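Local coordinates for protein CRISPR-associated endoribonuclease Cas6 1 (Methanocaldococcus jannaschii DSM 2661, PDB 5YI6) that probably cleaves CRISPR transcripts within their repeats as an RNA-binding endoribonuclease, yielding the guide RNAs of an antiviral defence system, at residues R2-T13 with I83-V95. Residues are numbered along the deposited sequence; the frame is centred on the assembly and turned at random.
Sequences RESMRIELELQT and ISSPNNEFIENFV
In the N-terminal ferredoxin-like (RAMP) domain of this Cas6 protein, M5 and I7 of the central strand 5-12 pair with S85 and I83 of an antiparallel neighbour, whose chain then turns at P86 into helix 88-101 and packs back over the same sheet. One strand thus meets a β-α unit twice, by its edge and by one face. Along the edge, M5 N donates to S85 O at 2.9 Å and I7 N to I83 O at 2.9 Å, each answered by a return bond. Between these two pairs, R6 faces S84 on the face turned toward the C-terminal half, where R6 forms a salt bridge with E223 through NE and donates from NH2 to the carbonyl of Y222, and S84 OG bonds to the carbonyl of E223.

M5, I7 and I83, with S85, project from the other face, beneath the helix. In I7 the ethyl branch starts between the backbone N and the carbonyl carbon (chi1 61°), and its CG1 meets V95 CG2 at 3.7 Å, while I7 CG2 reaches I91 CG2. M5 runs fully extended, so that its SD passes I91 CG2 at 3.8 Å and its methyl ends against the E92 carboxylate, crossing that side chain nearly at right angles. The turn is pinned from within: N87 caps the helix, its OD1 accepting from F90 N, and S85 OG accepts from N87 N in an ST turn and is also hydrogen-bonded to the carbonyl of F54. Before the strand begins, E3 N makes a weak hydrogen bond to N88 OD1, and the poorly ordered R2 places NH2 2.9 Å from E89 OE1, a salt bridge with guanidinium and carboxylate planes 58° apart.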
# COMPACT_ATOMS: atom_id res chain seq x y z
N ARG A 2 3.71 -13.69 -16.89
CA ARG A 2 2.81 -13.25 -15.83
C ARG A 2 3.32 -13.66 -14.44
O ARG A 2 3.35 -14.83 -14.07
CB ARG A 2 1.40 -13.79 -16.07
CG ARG A 2 0.69 -13.10 -17.24
CD ARG A 2 -0.75 -13.57 -17.43
NE ARG A 2 -1.62 -12.46 -17.83
CZ ARG A 2 -1.94 -12.17 -19.09
NH1 ARG A 2 -1.47 -12.90 -20.10
NH2 ARG A 2 -2.74 -11.13 -19.35
N GLU A 3 3.73 -12.63 -13.70
CA GLU A 3 4.34 -12.74 -12.38
C GLU A 3 4.08 -11.42 -11.67
O GLU A 3 3.45 -10.52 -12.23
CB GLU A 3 5.84 -13.08 -12.49
CG GLU A 3 6.63 -12.13 -13.38
CD GLU A 3 8.08 -12.54 -13.52
OE1 GLU A 3 8.61 -13.23 -12.61
OE2 GLU A 3 8.71 -12.19 -14.54
N SER A 4 4.58 -11.28 -10.44
CA SER A 4 4.32 -10.04 -9.73
C SER A 4 5.31 -8.94 -10.13
O SER A 4 6.32 -9.19 -10.81
CB SER A 4 4.35 -10.27 -8.21
OG SER A 4 5.65 -10.60 -7.75
N MET A 5 5.04 -7.72 -9.67
CA MET A 5 5.99 -6.65 -9.95
C MET A 5 5.83 -5.57 -8.89
O MET A 5 4.70 -5.24 -8.48
CB MET A 5 5.78 -6.05 -11.35
CG MET A 5 6.87 -5.05 -11.73
SD MET A 5 6.61 -4.61 -13.45
CE MET A 5 8.10 -3.63 -13.72
N ARG A 6 6.97 -5.06 -8.44
CA ARG A 6 7.05 -3.91 -7.55
C ARG A 6 7.91 -2.83 -8.20
O ARG A 6 8.98 -3.13 -8.75
CB ARG A 6 7.64 -4.28 -6.18
CG ARG A 6 7.87 -3.04 -5.28
CD ARG A 6 8.38 -3.43 -3.87
NE ARG A 6 7.36 -4.24 -3.17
CZ ARG A 6 7.16 -4.20 -1.86
NH1 ARG A 6 7.92 -3.42 -1.08
NH2 ARG A 6 6.20 -4.94 -1.30
N ILE A 7 7.45 -1.57 -8.15
CA ILE A 7 8.25 -0.47 -8.66
C ILE A 7 8.34 0.62 -7.60
O ILE A 7 7.49 0.77 -6.72
CB ILE A 7 7.72 0.13 -9.99
CG1 ILE A 7 6.32 0.68 -9.83
CG2 ILE A 7 7.73 -0.94 -11.15
CD1 ILE A 7 6.24 2.15 -9.54
N GLU A 8 9.43 1.34 -7.67
CA GLU A 8 9.66 2.56 -6.92
C GLU A 8 9.54 3.75 -7.88
O GLU A 8 10.41 3.94 -8.74
CB GLU A 8 11.05 2.48 -6.30
CG GLU A 8 11.47 3.83 -5.64
CD GLU A 8 12.93 3.82 -5.28
OE1 GLU A 8 13.75 4.36 -6.07
OE2 GLU A 8 13.26 3.26 -4.23
N LEU A 9 8.51 4.57 -7.72
CA LEU A 9 8.38 5.77 -8.51
C LEU A 9 9.22 6.85 -7.86
O LEU A 9 8.99 7.18 -6.69
CB LEU A 9 6.96 6.32 -8.61
CG LEU A 9 5.89 5.87 -9.54
CD1 LEU A 9 4.74 6.91 -9.41
CD2 LEU A 9 6.49 5.83 -10.94
N GLU A 10 10.16 7.40 -8.63
CA GLU A 10 11.02 8.47 -8.14
C GLU A 10 10.36 9.79 -8.48
O GLU A 10 10.19 10.12 -9.66
CB GLU A 10 12.40 8.35 -8.81
CG GLU A 10 12.98 6.94 -8.62
CD GLU A 10 14.40 6.77 -9.18
OE1 GLU A 10 14.94 7.71 -9.79
OE2 GLU A 10 14.96 5.68 -9.02
N LEU A 11 9.98 10.55 -7.45
CA LEU A 11 9.24 11.78 -7.61
C LEU A 11 10.12 12.96 -7.24
O LEU A 11 11.00 12.84 -6.38
CB LEU A 11 7.98 11.79 -6.71
CG LEU A 11 7.03 10.60 -6.89
CD1 LEU A 11 5.90 10.64 -5.83
CD2 LEU A 11 6.44 10.65 -8.27
N GLN A 12 9.83 14.12 -7.83
CA GLN A 12 10.63 15.32 -7.55
C GLN A 12 9.71 16.51 -7.45
O GLN A 12 8.94 16.77 -8.39
CB GLN A 12 11.67 15.54 -8.67
CG GLN A 12 12.49 16.83 -8.52
CD GLN A 12 13.66 16.64 -7.59
OE1 GLN A 12 14.59 15.92 -7.93
NE2 GLN A 12 13.63 17.29 -6.43
N THR A 13 9.76 17.22 -6.33
CA THR A 13 9.05 18.49 -6.17
C THR A 13 10.08 19.56 -5.77
O THR A 13 11.29 19.33 -5.86
CB THR A 13 7.92 18.37 -5.15
OG1 THR A 13 7.13 19.57 -5.16
CG2 THR A 13 8.45 18.11 -3.73
N ILE A 83 4.83 0.92 -5.43
CA ILE A 83 3.56 0.39 -5.92
C ILE A 83 3.81 -1.05 -6.35
O ILE A 83 4.84 -1.34 -6.97
CB ILE A 83 3.00 1.17 -7.14
CG1 ILE A 83 3.09 2.69 -6.93
CG2 ILE A 83 1.55 0.72 -7.44
CD1 ILE A 83 2.56 3.57 -8.15
N SER A 84 2.90 -1.95 -6.00
CA SER A 84 3.16 -3.35 -6.34
C SER A 84 1.85 -4.09 -6.58
O SER A 84 0.79 -3.73 -6.06
CB SER A 84 3.94 -4.08 -5.25
OG SER A 84 3.20 -4.13 -4.03
N SER A 85 1.96 -5.18 -7.34
CA SER A 85 0.79 -6.02 -7.59
C SER A 85 1.26 -7.43 -7.93
O SER A 85 2.32 -7.59 -8.57
CB SER A 85 -0.06 -5.46 -8.74
OG SER A 85 -1.17 -6.32 -9.02
N PRO A 86 0.48 -8.47 -7.59
CA PRO A 86 0.77 -9.79 -8.19
C PRO A 86 0.47 -9.81 -9.68
O PRO A 86 0.82 -10.79 -10.35
CB PRO A 86 -0.14 -10.75 -7.39
CG PRO A 86 -1.30 -9.87 -6.88
CD PRO A 86 -0.62 -8.52 -6.60
N ASN A 87 -0.14 -8.75 -10.24
CA ASN A 87 -0.43 -8.65 -11.67
C ASN A 87 0.58 -7.71 -12.32
O ASN A 87 0.47 -6.48 -12.21
CB ASN A 87 -1.85 -8.14 -11.90
CG ASN A 87 -2.24 -8.18 -13.38
OD1 ASN A 87 -1.43 -7.85 -14.25
ND2 ASN A 87 -3.46 -8.60 -13.66
N ASN A 88 1.58 -8.27 -13.03
CA ASN A 88 2.63 -7.39 -13.55
C ASN A 88 2.14 -6.55 -14.71
O ASN A 88 2.70 -5.47 -14.96
CB ASN A 88 3.89 -8.18 -13.93
CG ASN A 88 3.66 -9.10 -15.08
OD1 ASN A 88 2.61 -9.73 -15.19
ND2 ASN A 88 4.65 -9.19 -15.96
N GLU A 89 1.14 -7.02 -15.45
CA GLU A 89 0.61 -6.20 -16.54
C GLU A 89 -0.05 -4.92 -16.01
O GLU A 89 0.07 -3.87 -16.64
CB GLU A 89 -0.39 -7.01 -17.38
CG GLU A 89 -1.02 -6.20 -18.52
CD GLU A 89 -1.95 -7.04 -19.41
OE1 GLU A 89 -2.07 -8.27 -19.18
OE2 GLU A 89 -2.59 -6.45 -20.32
N PHE A 90 -0.77 -5.00 -14.89
CA PHE A 90 -1.31 -3.79 -14.29
C PHE A 90 -0.19 -2.80 -13.99
O PHE A 90 -0.30 -1.60 -14.30
CB PHE A 90 -2.07 -4.11 -12.98
CG PHE A 90 -2.42 -2.88 -12.18
CD1 PHE A 90 -3.42 -2.01 -12.61
CD2 PHE A 90 -1.72 -2.56 -11.01
CE1 PHE A 90 -3.73 -0.86 -11.88
CE2 PHE A 90 -2.03 -1.41 -10.28
CZ PHE A 90 -3.04 -0.56 -10.72
N ILE A 91 0.87 -3.28 -13.35
CA ILE A 91 1.93 -2.38 -12.92
C ILE A 91 2.63 -1.78 -14.14
O ILE A 91 2.89 -0.57 -14.18
CB ILE A 91 2.94 -3.11 -12.01
CG1 ILE A 91 2.29 -3.49 -10.66
CG2 ILE A 91 4.17 -2.21 -11.73
CD1 ILE A 91 1.93 -2.29 -9.77
N GLU A 92 2.93 -2.60 -15.15
CA GLU A 92 3.62 -2.07 -16.34
C GLU A 92 2.76 -1.02 -17.04
O GLU A 92 3.26 0.03 -17.46
CB GLU A 92 3.96 -3.21 -17.30
CG GLU A 92 4.99 -4.22 -16.77
CD GLU A 92 6.43 -3.77 -16.94
OE1 GLU A 92 6.69 -2.56 -17.19
OE2 GLU A 92 7.32 -4.64 -16.76
N ASN A 93 1.45 -1.31 -17.22
CA ASN A 93 0.57 -0.35 -17.88
C ASN A 93 0.45 0.94 -17.09
O ASN A 93 0.47 2.04 -17.66
CB ASN A 93 -0.81 -0.97 -18.08
CG ASN A 93 -0.85 -1.94 -19.25
OD1 ASN A 93 0.17 -2.30 -19.81
ND2 ASN A 93 -2.04 -2.43 -19.56
N PHE A 94 0.27 0.82 -15.76
CA PHE A 94 0.12 2.01 -14.92
C PHE A 94 1.41 2.84 -14.95
O PHE A 94 1.36 4.08 -15.09
CB PHE A 94 -0.27 1.58 -13.50
CG PHE A 94 -0.68 2.70 -12.58
CD1 PHE A 94 -1.11 3.93 -13.09
CD2 PHE A 94 -0.68 2.50 -11.20
CE1 PHE A 94 -1.53 4.94 -12.22
CE2 PHE A 94 -1.06 3.52 -10.33
CZ PHE A 94 -1.49 4.75 -10.86
N VAL A 95 2.57 2.19 -14.84
CA VAL A 95 3.84 2.92 -14.89
C VAL A 95 4.00 3.64 -16.23
O VAL A 95 4.41 4.80 -16.28
CB VAL A 95 5.02 1.95 -14.65
CG1 VAL A 95 6.39 2.55 -15.13
CG2 VAL A 95 5.13 1.56 -13.19